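Local coordinates for aldehyde dehydrogenase 12 (Zea mays, PDB 6D97), which catalyses the NAD-dependent oxidation of L-glutamate gamma-semialdehyde to glutamate, the last step of proline catabolism in plants, at residues 278-283 with 290-295; 220-225 with 251-256; 460-465 with 501-506; 210-215 with 522-527. All coordinates share one frame; numbering follows the deposited sequence.

Interaction 1: residues 278-283 with 290-295. With NAD (nicotinamide-adenine-dinucleotide), chain E.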
loop_
_atom_site.group_PDB
_atom_site.type_symbol
_atom_site.label_atom_id
_atom_site.label_comp_id
_atom_site.label_asym_id
_atom_site.label_seq_id
_atom_site.Cartn_x
_atom_site.Cartn_y
_atom_site.Cartn_z
ATOM N N VAL A 278 31.108 2.733 17.538
ATOM C CA VAL A 278 31.343 3.569 16.364
ATOM C C VAL A 278 30.036 4.167 15.857
ATOM O O VAL A 278 30.004 5.304 15.371
ATOM C CB VAL A 278 32.057 2.757 15.268
ATOM C CG1 VAL A 278 32.257 3.600 14.026
ATOM C CG2 VAL A 278 33.390 2.227 15.772
ATOM N N ALA A 279 28.937 3.414 15.967
ATOM C CA ALA A 279 27.649 3.896 15.475
ATOM C C ALA A 279 27.210 5.159 16.205
ATOM O O ALA A 279 26.715 6.106 15.581
ATOM C CB ALA A 279 26.591 2.802 15.621
ATOM N N GLU A 280 27.383 5.191 17.529
ATOM C CA GLU A 280 26.978 6.360 18.303
ATOM C C GLU A 280 27.918 7.538 18.064
ATOM O O GLU A 280 27.472 8.690 18.009
ATOM C CB GLU A 280 26.914 6.008 19.790
ATOM C CG GLU A 280 25.863 4.964 20.137
ATOM C CD GLU A 280 24.459 5.418 19.789
ATOM O OE1 GLU A 280 24.174 6.627 19.926
ATOM O OE2 GLU A 280 23.645 4.571 19.367
ATOM N N LYS A 281 29.220 7.269 17.928
ATOM C CA LYS A 281 30.170 8.326 17.591
ATOM C C LYS A 281 29.831 8.951 16.243
ATOM O O LYS A 281 29.808 10.180 16.104
ATOM C CB LYS A 281 31.593 7.766 17.579
ATOM C CG LYS A 281 32.675 8.809 17.349
ATOM C CD LYS A 281 33.960 8.155 16.865
ATOM C CE LYS A 281 35.112 9.143 16.832
ATOM N NZ LYS A 281 34.754 10.365 16.068
ATOM N N LEU A 282 29.566 8.114 15.236
ATOM C CA LEU A 282 29.191 8.631 13.924
ATOM C C LEU A 282 27.855 9.359 13.977
ATOM O O LEU A 282 27.682 10.397 13.327
ATOM C CB LEU A 282 29.139 7.499 12.898
ATOM C CG LEU A 282 30.471 6.950 12.386
ATOM C CD1 LEU A 282 30.266 6.154 11.106
ATOM C CD2 LEU A 282 31.440 8.089 12.150
ATOM N N ALA A 283 26.895 8.828 14.743
ATOM C CA ALA A 283 25.602 9.493 14.868
ATOM C C ALA A 283 25.746 10.879 15.477
ATOM O O ALA A 283 24.953 11.778 15.176
ATOM C CB ALA A 283 24.647 8.645 15.708
ATOM N N VAL A 290 22.326 9.612 9.635
ATOM C CA VAL A 290 22.795 8.235 9.540
ATOM C C VAL A 290 21.614 7.281 9.609
ATOM O O VAL A 290 20.536 7.620 10.102
ATOM C CB VAL A 290 23.798 7.880 10.665
ATOM C CG1 VAL A 290 25.077 8.662 10.517
ATOM C CG2 VAL A 290 23.174 8.133 12.034
ATOM N N LYS A 291 21.834 6.070 9.110
ATOM C CA LYS A 291 21.032 4.907 9.453
ATOM C C LYS A 291 21.975 3.857 10.020
ATOM O O LYS A 291 23.070 3.642 9.490
ATOM C CB LYS A 291 20.268 4.348 8.247
ATOM C CG LYS A 291 19.141 5.234 7.745
ATOM C CD LYS A 291 18.020 5.377 8.762
ATOM C CE LYS A 291 16.907 6.264 8.214
ATOM N NZ LYS A 291 15.949 6.672 9.276
ATOM N N LEU A 292 21.560 3.220 11.107
ATOM C CA LEU A 292 22.444 2.364 11.879
ATOM C C LEU A 292 21.933 0.932 11.890
ATOM O O LEU A 292 20.741 0.685 12.098
ATOM C CB LEU A 292 22.579 2.870 13.318
ATOM C CG LEU A 292 23.128 4.289 13.470
ATOM C CD1 LEU A 292 23.150 4.714 14.931
ATOM C CD2 LEU A 292 24.519 4.378 12.863
ATOM N N GLU A 293 22.849 -0.002 11.653
ATOM C CA GLU A 293 22.687 -1.408 12.006
ATOM C C GLU A 293 23.803 -1.698 13.006
ATOM O O GLU A 293 24.880 -2.158 12.627
ATOM C CB GLU A 293 22.769 -2.314 10.789
ATOM N N ASP A 294 23.552 -1.409 14.276
ATOM C CA ASP A 294 24.590 -1.500 15.290
ATOM C C ASP A 294 24.581 -2.884 15.941
ATOM O O ASP A 294 24.013 -3.848 15.417
ATOM C CB ASP A 294 24.418 -0.386 16.313
ATOM C CG ASP A 294 22.965 -0.085 16.599
ATOM O OD1 ASP A 294 22.091 -0.783 16.036
ATOM O OD2 ASP A 294 22.702 0.854 17.380
ATOM N N ALA A 295 25.217 -2.986 17.103
ATOM C CA ALA A 295 25.371 -4.272 17.749
ATOM C C ALA A 295 24.019 -4.809 18.214
ATOM O O ALA A 295 22.979 -4.139 18.155
ATOM C CB ALA A 295 26.337 -4.166 18.930
HETATM P PA NAD E . 33.279 -1.661 13.784
HETATM O O1A NAD E . 32.384 -0.524 14.372
HETATM O O2A NAD E . 34.551 -1.978 14.400
HETATM O O5B NAD E . 33.821 -1.532 12.415
HETATM C C5B NAD E . 32.949 -1.593 11.313
HETATM C C4B NAD E . 33.338 -0.670 10.163
HETATM O O4B NAD E . 33.299 0.701 10.520
HETATM C C3B NAD E . 34.683 -0.973 9.587
HETATM O O3B NAD E . 34.670 -0.839 8.219
HETATM C C2B NAD E . 35.531 0.051 10.208
HETATM O O2B NAD E . 36.634 0.316 9.428
HETATM C C1B NAD E . 34.589 1.194 10.275
HETATM N N9A NAD E . 34.901 2.200 11.268
HETATM C C8A NAD E . 35.406 2.023 12.544
HETATM N N7A NAD E . 35.518 3.215 13.141
HETATM C C5A NAD E . 35.076 4.211 12.276
HETATM C C6A NAD E . 34.958 5.587 12.348
HETATM N N6A NAD E . 35.356 6.270 13.547
HETATM N N1A NAD E . 34.479 6.281 11.306
HETATM C C2A NAD E . 34.092 5.666 10.159
HETATM N N3A NAD E . 34.192 4.315 10.050
HETATM C C4A NAD E . 34.670 3.579 11.074
HETATM O O3 NAD E . 32.755 -3.030 13.705
HETATM P PN NAD E . 33.316 -4.308 14.465
HETATM O O1N NAD E . 32.201 -5.383 14.195
HETATM O O2N NAD E . 34.595 -4.797 13.852
HETATM O O5D NAD E . 33.461 -4.137 15.953
#

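Interaction 2: residues 220-225 with 251-256. With NAD (nicotinamide-adenine-dinucleotide), chain E.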
loop_
_atom_site.group_PDB
_atom_site.type_symbol
_atom_site.label_atom_id
_atom_site.label_comp_id
_atom_site.label_asym_id
_atom_site.label_seq_id
_atom_site.Cartn_x
_atom_site.Cartn_y
_atom_site.Cartn_z
ATOM N N VAL A 220 29.663 6.071 -1.715
ATOM C CA VAL A 220 31.030 5.623 -1.500
ATOM C C VAL A 220 30.962 4.479 -0.499
ATOM O O VAL A 220 30.342 4.610 0.566
ATOM C CB VAL A 220 31.945 6.765 -1.017
ATOM C CG1 VAL A 220 31.436 7.380 0.286
ATOM C CG2 VAL A 220 33.372 6.264 -0.867
ATOM N N LEU A 221 31.537 3.341 -0.867
ATOM C CA LEU A 221 31.418 2.117 -0.090
ATOM C C LEU A 221 32.741 1.809 0.596
ATOM O O LEU A 221 33.789 1.763 -0.055
ATOM C CB LEU A 221 30.996 0.942 -0.974
ATOM C CG LEU A 221 31.055 -0.419 -0.281
ATOM C CD1 LEU A 221 30.066 -0.509 0.871
ATOM C CD2 LEU A 221 30.811 -1.533 -1.276
ATOM N N LYS A 222 32.686 1.601 1.907
ATOM C CA LYS A 222 33.853 1.225 2.691
ATOM C C LYS A 222 33.551 -0.075 3.421
ATOM O O LYS A 222 32.596 -0.146 4.203
ATOM C CB LYS A 222 34.230 2.330 3.680
ATOM C CG LYS A 222 35.502 2.065 4.465
ATOM C CD LYS A 222 35.226 2.079 5.958
ATOM C CE LYS A 222 36.508 1.978 6.768
ATOM N NZ LYS A 222 37.123 0.624 6.667
ATOM N N VAL A 223 34.358 -1.098 3.159
ATOM C CA VAL A 223 34.261 -2.387 3.831
ATOM C C VAL A 223 35.522 -2.575 4.660
ATOM O O VAL A 223 36.609 -2.149 4.252
ATOM C CB VAL A 223 34.078 -3.540 2.821
ATOM C CG1 VAL A 223 33.967 -4.886 3.530
ATOM C CG2 VAL A 223 32.851 -3.283 1.952
ATOM N N ASP A 224 35.364 -3.179 5.840
ATOM C CA ASP A 224 36.479 -3.512 6.717
ATOM C C ASP A 224 37.619 -4.118 5.916
ATOM O O ASP A 224 37.429 -5.094 5.182
ATOM C CB ASP A 224 36.019 -4.488 7.805
ATOM C CG ASP A 224 37.024 -4.617 8.940
ATOM O OD1 ASP A 224 38.182 -5.022 8.692
ATOM O OD2 ASP A 224 36.657 -4.291 10.088
ATOM N N SER A 225 38.807 -3.517 6.043
ATOM C CA SER A 225 39.925 -3.883 5.182
ATOM C C SER A 225 40.285 -5.354 5.309
ATOM O O SER A 225 40.889 -5.925 4.396
ATOM C CB SER A 225 41.148 -3.023 5.501
ATOM O OG SER A 225 40.919 -1.665 5.165
ATOM N N ILE A 251 36.358 2.740 -1.217
ATOM C CA ILE A 251 37.492 3.237 -0.445
ATOM C C ILE A 251 37.877 2.200 0.602
ATOM O O ILE A 251 37.008 1.602 1.248
ATOM C CB ILE A 251 37.194 4.603 0.209
ATOM C CG1 ILE A 251 38.428 5.111 0.962
ATOM C CG2 ILE A 251 35.992 4.519 1.139
ATOM C CD1 ILE A 251 38.357 6.574 1.363
ATOM N N ASN A 252 39.178 1.970 0.748
ATOM C CA ASN A 252 39.729 1.157 1.821
ATOM C C ASN A 252 40.535 2.067 2.739
ATOM O O ASN A 252 41.362 2.853 2.264
ATOM C CB ASN A 252 40.614 0.032 1.277
ATOM C CG ASN A 252 39.878 -0.903 0.332
ATOM O OD1 ASN A 252 39.328 -1.920 0.749
ATOM N ND2 ASN A 252 39.898 -0.578 -0.954
ATOM N N SER A 253 40.285 1.972 4.040
ATOM C CA SER A 253 40.973 2.819 5.008
ATOM C C SER A 253 40.677 2.293 6.401
ATOM O O SER A 253 39.807 1.438 6.593
ATOM C CB SER A 253 40.544 4.286 4.891
ATOM O OG SER A 253 39.206 4.462 5.326
ATOM N N ASP A 254 41.417 2.813 7.376
ATOM C CA ASP A 254 41.037 2.593 8.757
ATOM C C ASP A 254 39.840 3.474 9.100
ATOM O O ASP A 254 39.429 4.341 8.321
ATOM C CB ASP A 254 42.210 2.861 9.707
ATOM C CG ASP A 254 42.783 4.268 9.577
ATOM O OD1 ASP A 254 42.017 5.245 9.449
ATOM O OD2 ASP A 254 44.023 4.400 9.640
ATOM N N GLY A 255 39.277 3.242 10.285
ATOM C CA GLY A 255 38.085 3.975 10.677
ATOM C C GLY A 255 38.319 5.470 10.786
ATOM O O GLY A 255 37.434 6.269 10.473
ATOM N N ALA A 256 39.519 5.868 11.215
ATOM C CA ALA A 256 39.780 7.283 11.461
ATOM C C ALA A 256 39.771 8.086 10.167
ATOM O O ALA A 256 39.267 9.215 10.135
ATOM C CB ALA A 256 41.113 7.456 12.187
HETATM P PA NAD E . 33.279 -1.661 13.784
HETATM O O1A NAD E . 32.384 -0.524 14.372
HETATM O O2A NAD E . 34.551 -1.978 14.400
HETATM O O5B NAD E . 33.821 -1.532 12.415
HETATM C C5B NAD E . 32.949 -1.593 11.313
HETATM C C4B NAD E . 33.338 -0.670 10.163
HETATM O O4B NAD E . 33.299 0.701 10.520
HETATM C C3B NAD E . 34.683 -0.973 9.587
HETATM O O3B NAD E . 34.670 -0.839 8.219
HETATM C C2B NAD E . 35.531 0.051 10.208
HETATM O O2B NAD E . 36.634 0.316 9.428
HETATM C C1B NAD E . 34.589 1.194 10.275
HETATM N N9A NAD E . 34.901 2.200 11.268
HETATM C C8A NAD E . 35.406 2.023 12.544
HETATM N N7A NAD E . 35.518 3.215 13.141
HETATM C C5A NAD E . 35.076 4.211 12.276
HETATM C C6A NAD E . 34.958 5.587 12.348
HETATM N N6A NAD E . 35.356 6.270 13.547
HETATM N N1A NAD E . 34.479 6.281 11.306
HETATM C C2A NAD E . 34.092 5.666 10.159
HETATM N N3A NAD E . 34.192 4.315 10.050
HETATM C C4A NAD E . 34.670 3.579 11.074
HETATM O O3 NAD E . 32.755 -3.030 13.705
HETATM P PN NAD E . 33.316 -4.308 14.465
HETATM O O1N NAD E . 32.201 -5.383 14.195
HETATM O O2N NAD E . 34.595 -4.797 13.852
HETATM O O5D NAD E . 33.461 -4.137 15.953
HETATM O O HOH W 1 38.697 -0.443 4.439
HETATM O O HOH W 2 36.693 -1.079 1.529
HETATM O O HOH W 3 39.315 -1.176 7.809
#

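Interaction 3: residues 460-465 with 501-506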
loop_
_atom_site.group_PDB
_atom_site.type_symbol
_atom_site.label_atom_id
_atom_site.label_comp_id
_atom_site.label_asym_id
_atom_site.label_seq_id
_atom_site.Cartn_x
_atom_site.Cartn_y
_atom_site.Cartn_z
ATOM N N ALA A 460 20.102 -2.887 23.343
ATOM C CA ALA A 460 20.050 -3.262 21.938
ATOM C C ALA A 460 18.833 -4.138 21.701
ATOM O O ALA A 460 18.503 -4.997 22.524
ATOM C CB ALA A 460 21.328 -3.997 21.507
ATOM N N HIS A 461 18.163 -3.914 20.569
ATOM C CA HIS A 461 16.933 -4.619 20.221
ATOM C C HIS A 461 17.012 -5.029 18.748
ATOM O O HIS A 461 16.314 -4.489 17.889
ATOM C CB HIS A 461 15.709 -3.752 20.515
ATOM C CG HIS A 461 15.626 -3.295 21.938
ATOM N ND1 HIS A 461 15.470 -4.170 22.990
ATOM C CD2 HIS A 461 15.693 -2.059 22.484
ATOM C CE1 HIS A 461 15.437 -3.493 24.123
ATOM N NE2 HIS A 461 15.567 -2.209 23.844
ATOM N N LEU A 462 17.878 -6.002 18.468
ATOM C CA LEU A 462 18.071 -6.482 17.108
ATOM C C LEU A 462 17.221 -7.722 16.857
ATOM O O LEU A 462 16.071 -7.607 16.424
ATOM C CB LEU A 462 19.554 -6.769 16.854
ATOM C CG LEU A 462 19.993 -7.003 15.408
ATOM C CD1 LEU A 462 19.244 -6.096 14.450
ATOM C CD2 LEU A 462 21.484 -6.763 15.286
ATOM N N THR A 463 17.763 -8.906 17.123
ATOM C CA THR A 463 17.020 -10.137 16.911
ATOM C C THR A 463 16.641 -10.775 18.240
ATOM O O THR A 463 17.183 -10.448 19.299
ATOM C CB THR A 463 17.810 -11.136 16.061
ATOM O OG1 THR A 463 18.977 -11.562 16.773
ATOM C CG2 THR A 463 18.227 -10.500 14.755
ATOM N N ALA A 464 15.681 -11.689 18.160
ATOM C CA ALA A 464 15.130 -12.367 19.324
ATOM C C ALA A 464 14.317 -13.554 18.836
ATOM O O ALA A 464 13.842 -13.577 17.697
ATOM C CB ALA A 464 14.260 -11.433 20.166
ATOM N N ALA A 465 14.162 -14.539 19.716
ATOM C CA ALA A 465 13.403 -15.741 19.413
ATOM C C ALA A 465 12.573 -16.141 20.621
ATOM O O ALA A 465 13.058 -16.117 21.756
ATOM C CB ALA A 465 14.318 -16.902 19.006
ATOM N N HIS A 501 12.397 -10.977 4.063
ATOM C CA HIS A 501 11.789 -10.153 5.094
ATOM C C HIS A 501 12.844 -9.274 5.749
ATOM O O HIS A 501 14.052 -9.472 5.593
ATOM C CB HIS A 501 11.035 -10.992 6.136
ATOM C CG HIS A 501 11.905 -11.881 6.965
ATOM N ND1 HIS A 501 12.679 -11.409 8.002
ATOM C CD2 HIS A 501 12.101 -13.219 6.929
ATOM C CE1 HIS A 501 13.325 -12.418 8.561
ATOM N NE2 HIS A 501 12.988 -13.528 7.932
ATOM N N TRP A 502 12.342 -8.279 6.470
ATOM C CA TRP A 502 13.165 -7.255 7.091
ATOM C C TRP A 502 14.186 -7.853 8.050
ATOM O O TRP A 502 13.906 -8.820 8.764
ATOM C CB TRP A 502 12.242 -6.280 7.830
ATOM C CG TRP A 502 12.894 -5.364 8.818
ATOM C CD1 TRP A 502 13.344 -5.679 10.075
ATOM C CD2 TRP A 502 13.118 -3.960 8.654
ATOM N NE1 TRP A 502 13.858 -4.562 10.686
ATOM C CE2 TRP A 502 13.728 -3.493 9.838
ATOM C CE3 TRP A 502 12.869 -3.051 7.618
ATOM C CZ2 TRP A 502 14.101 -2.160 10.012
ATOM C CZ3 TRP A 502 13.239 -1.727 7.794
ATOM C CH2 TRP A 502 13.844 -1.295 8.985
ATOM N N PHE A 503 15.384 -7.274 8.048
ATOM C CA PHE A 503 16.354 -7.455 9.119
ATOM C C PHE A 503 16.834 -6.080 9.551
ATOM O O PHE A 503 17.228 -5.262 8.712
ATOM C CB PHE A 503 17.544 -8.323 8.694
ATOM C CG PHE A 503 18.615 -8.440 9.752
ATOM C CD1 PHE A 503 18.581 -9.463 10.683
ATOM C CD2 PHE A 503 19.654 -7.522 9.818
ATOM C CE1 PHE A 503 19.563 -9.575 11.651
ATOM C CE2 PHE A 503 20.634 -7.628 10.790
ATOM C CZ PHE A 503 20.590 -8.660 11.702
ATOM N N GLY A 504 16.803 -5.834 10.853
ATOM C CA GLY A 504 17.179 -4.555 11.400
ATOM C C GLY A 504 16.646 -4.398 12.806
ATOM O O GLY A 504 15.757 -5.137 13.240
ATOM N N PRO A 505 17.178 -3.439 13.547
ATOM C CA PRO A 505 16.730 -3.217 14.923
ATOM C C PRO A 505 15.401 -2.467 14.941
ATOM O O PRO A 505 14.878 -2.050 13.909
ATOM C CB PRO A 505 17.862 -2.380 15.519
ATOM C CG PRO A 505 18.366 -1.590 14.355
ATOM C CD PRO A 505 18.246 -2.500 13.159
ATOM N N ALA A 506 14.851 -2.316 16.144
ATOM C CA ALA A 506 13.692 -1.470 16.388
ATOM C C ALA A 506 13.971 -0.573 17.586
ATOM O O ALA A 506 14.965 -0.737 18.299
ATOM C CB ALA A 506 12.420 -2.290 16.633
#

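Interaction 4: residues 210-215 with 522-527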
loop_
_atom_site.group_PDB
_atom_site.type_symbol
_atom_site.label_atom_id
_atom_site.label_comp_id
_atom_site.label_asym_id
_atom_site.label_seq_id
_atom_site.Cartn_x
_atom_site.Cartn_y
_atom_site.Cartn_z
ATOM N N MET A 210 23.448 -1.726 -3.571
ATOM C CA MET A 210 22.429 -1.724 -4.616
ATOM C C MET A 210 21.221 -0.897 -4.203
ATOM O O MET A 210 20.657 -0.170 -5.027
ATOM C CB MET A 210 22.009 -3.153 -4.966
ATOM C CG MET A 210 23.163 -4.028 -5.438
ATOM S SD MET A 210 24.098 -3.305 -6.807
ATOM C CE MET A 210 22.825 -3.154 -8.061
ATOM N N GLY A 211 20.812 -0.992 -2.934
ATOM C CA GLY A 211 19.705 -0.176 -2.458
ATOM C C GLY A 211 19.958 1.305 -2.646
ATOM O O GLY A 211 19.096 2.041 -3.134
ATOM N N ALA A 212 21.159 1.760 -2.278
ATOM C CA ALA A 212 21.513 3.160 -2.474
ATOM C C ALA A 212 21.446 3.541 -3.948
ATOM O O ALA A 212 20.881 4.581 -4.308
ATOM C CB ALA A 212 22.906 3.436 -1.909
ATOM N N LEU A 213 22.010 2.699 -4.821
ATOM C CA LEU A 213 22.000 3.002 -6.247
ATOM C C LEU A 213 20.586 2.985 -6.812
ATOM O O LEU A 213 20.235 3.833 -7.644
ATOM C CB LEU A 213 22.885 2.013 -7.003
ATOM C CG LEU A 213 24.393 2.185 -6.818
ATOM C CD1 LEU A 213 25.145 0.986 -7.390
ATOM C CD2 LEU A 213 24.853 3.472 -7.470
ATOM N N TYR A 214 19.759 2.031 -6.369
ATOM C CA TYR A 214 18.403 1.908 -6.899
ATOM C C TYR A 214 17.622 3.208 -6.748
ATOM O O TYR A 214 16.938 3.643 -7.682
ATOM C CB TYR A 214 17.650 0.780 -6.192
ATOM C CG TYR A 214 18.135 -0.624 -6.471
ATOM C CD1 TYR A 214 18.843 -0.924 -7.629
ATOM C CD2 TYR A 214 17.874 -1.655 -5.573
ATOM C CE1 TYR A 214 19.282 -2.211 -7.883
ATOM C CE2 TYR A 214 18.310 -2.941 -5.812
ATOM C CZ TYR A 214 19.011 -3.218 -6.970
ATOM O OH TYR A 214 19.442 -4.506 -7.207
ATOM N N MET A 215 17.705 3.838 -5.576
ATOM C CA MET A 215 16.885 5.010 -5.299
ATOM C C MET A 215 17.447 6.287 -5.905
ATOM O O MET A 215 16.792 7.332 -5.818
ATOM C CB MET A 215 16.711 5.190 -3.791
ATOM C CG MET A 215 16.109 3.977 -3.100
ATOM S SD MET A 215 14.642 3.347 -3.942
ATOM C CE MET A 215 13.512 4.723 -3.751
ATOM N N LEU A 522 13.173 3.017 2.944
ATOM C CA LEU A 522 13.369 3.738 4.200
ATOM C C LEU A 522 14.792 4.270 4.315
ATOM O O LEU A 522 15.007 5.427 4.701
ATOM C CB LEU A 522 13.049 2.825 5.384
ATOM C CG LEU A 522 13.626 3.274 6.728
ATOM C CD1 LEU A 522 12.778 4.401 7.307
ATOM C CD2 LEU A 522 13.742 2.113 7.702
ATOM N N VAL A 523 15.776 3.447 3.966
ATOM C CA VAL A 523 17.167 3.797 4.223
ATOM C C VAL A 523 17.699 4.766 3.175
ATOM O O VAL A 523 18.474 5.674 3.495
ATOM C CB VAL A 523 18.016 2.512 4.297
ATOM C CG1 VAL A 523 19.491 2.844 4.311
ATOM C CG2 VAL A 523 17.651 1.713 5.539
ATOM N N TRP A 524 17.293 4.606 1.915
ATOM C CA TRP A 524 17.977 5.251 0.801
ATOM C C TRP A 524 17.136 6.286 0.070
ATOM O O TRP A 524 17.543 6.755 -0.999
ATOM C CB TRP A 524 18.478 4.190 -0.176
ATOM C CG TRP A 524 19.577 3.394 0.427
ATOM C CD1 TRP A 524 19.601 2.044 0.646
ATOM C CD2 TRP A 524 20.809 3.909 0.938
ATOM N NE1 TRP A 524 20.786 1.688 1.246
ATOM C CE2 TRP A 524 21.544 2.813 1.434
ATOM C CE3 TRP A 524 21.369 5.191 1.013
ATOM C CZ2 TRP A 524 22.807 2.961 2.000
ATOM C CZ3 TRP A 524 22.619 5.337 1.574
ATOM C CH2 TRP A 524 23.327 4.226 2.059
ATOM N N SER A 525 15.986 6.666 0.617
ATOM C CA SER A 525 15.219 7.758 0.044
ATOM C C SER A 525 14.484 8.480 1.161
ATOM O O SER A 525 14.374 7.990 2.289
ATOM C CB SER A 525 14.239 7.266 -1.028
ATOM O OG SER A 525 13.200 6.489 -0.460
ATOM N N CYS A 526 13.997 9.669 0.832
ATOM C CA CYS A 526 13.172 10.463 1.723
ATOM C C CYS A 526 11.906 10.857 0.981
ATOM O O CYS A 526 11.828 10.769 -0.246
ATOM C CB CYS A 526 13.910 11.713 2.218
ATOM S SG CYS A 526 14.513 12.794 0.905
ATOM N N HIS A 527 10.904 11.286 1.740
ATOM C CA HIS A 527 9.656 11.723 1.134
ATOM C C HIS A 527 9.822 13.113 0.533
ATOM O O HIS A 527 10.400 14.007 1.160
ATOM C CB HIS A 527 8.524 11.731 2.158
ATOM C CG HIS A 527 7.198 12.112 1.579
ATOM N ND1 HIS A 527 6.300 11.181 1.101
ATOM C CD2 HIS A 527 6.626 13.322 1.378
ATOM C CE1 HIS A 527 5.228 11.801 0.642
ATOM N NE2 HIS A 527 5.401 13.101 0.795
#

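Interaction 1: residues 278-283 with 290-295
Glu280 OE2, held in a salt bridge by Arg510, also faces Asp294 across the contact: it lies 4.3 Å from Asp294 OD2, a pairing of like charges probably eased by the arginine. The contact closes the second half of a beta-alpha-beta unit of the Rossmann fold: helix 276-285 returns to strand 290-293 with the two short segments 173° apart in direction and their axes 9.3 Å apart. Ala279 and Ala283, one helical turn apart, form the surface that the strand meets. Leu292 keeps CG anti to its carbonyl carbon (chi1 -59°), which carries CD2 to 3.8 Å from Ala279 CB, and both its methyls, CD1 and CD2, stand 3.9 Å from Ala279 O. Further along, Val290 CG2 comes within 4.0 Å of Ala283 CB. The helix side bearing Val278 and Leu282 serves the cofactor. Val278 sets CG1 over the adenine, 3.4 Å from C5A of NAD, and turns CG2 to the diphosphate. An alanine at Val278 would lack both methyls and would probably open a gap beneath the purine, giving it more freedom to shift. On that same side of the base, Leu282 CD2 approaches N1A of NAD to 3.6 Å.

Interaction 2: residues 220-225 with 251-256
Ile251, Lys222 and Ser253 carry most of this contact. Ile251 binds through its backbone: its N-H points at Leu221 O over 3.0 Å and is nearly straight at 167°. Its CG2 then packs on Val220 CG2 at 3.7 Å and against the CB of Lys222. From there the lysine chain runs out beside Ile251 O; its CG is anti to the backbone N (chi1 -176°), and bends at chi2 and chi4 bring the ammonium group round to the loop and the cofactor. Lys222 NZ donates to Ser253 O at 2.8 Å and to the adenosine ribose oxygen O2B of NAD at 2.8 Å, with a weak bond to O3B as well. Water 1 joins the ammonium group: it accepts from Lys222 NZ and from Ser253 N and donates to Val223 O and to Ser225 OG, so that all four of its positions are used. Ser225 OG is also hydrogen-bonded to Glu76. Ser253 turns its own OG to Asp254 O at 3.0 Å, a bond within the loop just ahead of the N-cap Asp254. In this nucleotide-binding domain, strand 218-223 lies between strand 191-196 and the edge strand 249-251, Phe85 of helix 83-90 packs on Val220 and Ile251, and Met258 of helix 255-265 touches Lys222, Ile251 and Ser253.

Interaction 3: residues 460-465 with 501-506
Leu462 CD1 presses on the peptide joining Gly504 to Pro505, 3.5 Å from Gly504 C and equally near Pro505 N, and the same methyl lies 4.0 Å from Phe503 CZ. The leucine and phenylalanine side chains cross at about a right angle. Having CG anti to the backbone N (chi1 -168°) swings the end of Leu462 towards the loop, although its CB does not start out that way. Next along, Thr463 CG2 meets Phe503 CE1 at 3.5 Å. One backbone bond ties the segments: Ala506 N donates to His461 O over 3.1 Å, nearly along the C=O axis, and the CA-H of Pro505 approaches the same oxygen. A serine in place of Leu462 would remove both methyls and is likely to leave a gap between Phe503 and the proline peptide. Outside this shell, Asp298 accepts from Thr463 N, and Gly504 O takes a bond from Thr485 and a weak one from Trp502 NE1. His501 ND1 donates to Trp502 O at 3.0 Å, a bond within the loop. His461 is fixed by Asn483 and by Lys94 of the second subunit, while the Trp502 ring meets His527 of that subunit. The arrangement belongs to the aldehyde dehydrogenase fold: a loop beyond strand 485-488 returns to pack against the residues leading into strand 463-467 in the larger mixed sheet, beside a subunit interface.

Interaction 4: residues 210-215 with 522-527
Gly211 brings its backbone close to the Trp524 indole, with Gly211 C 3.4 Å from Trp524 CD1; a CB here would point toward the tryptophan and come too close to CD1. Ala212 follows and lies over the ring. Its N is 3.3 Å from Trp524 CD1, on a face of the indole, and its methyl sits above the six-membered ring, 3.6 Å from the centroid and 12° off the normal, a clear CH-pi contact. The opposite face is taken by Val523 CG1, so the indole is clamped between two aliphatic groups. About one turn on, Met215 wraps round the exit from Trp524. Its CB lies 3.3 Å from Trp524 O and its CG 3.8 Å from Trp524 CB; CG is anti to the carbonyl carbon (chi1 -57°), and further bends at chi2 and chi3 fold CE back to 3.7 Å from Ser525 OG, which bonds to Lys521 and Arg186. Trp524 also packs on Val192 and Ile194 of strand 191-196, so the contact joins the nucleotide-binding part to the root of strand 526-533, in the antiparallel sheet with 170-174 and 180-187. Between the two segments the contact is apolar, CH-pi and van der Waals; polar ties come from Asn217 ND2, which bridges Ala212 O and Trp524 O, and from Gln208 of the same helix, whose bond from Trp524 NE1 probably sets how the ring is turned.

Overall arrangement
All four contacts are largely buried, yet their chemistry follows their place in the fold. Interactions 1 and 2 sit at the two ends of one parallel sheet, with edge strands 290-293 and 249-251, and both touch NAD: the first with methyls against the adenine, the second with an ammonium and ordered water at the ribose. Interaction 3 belongs to the larger mixed sheet, while interaction 4 joins a helix of the nucleotide-binding part to the root of strand 526-533. Interaction 1 touches both: Leu292 O and Asp294 abut Pro505, and Lys291 packs on Val523. Trp502 meets Leu522 between interactions 3 and 4. Interactions 1, 3 and 4 also reach the second subunit; interaction 2 does not.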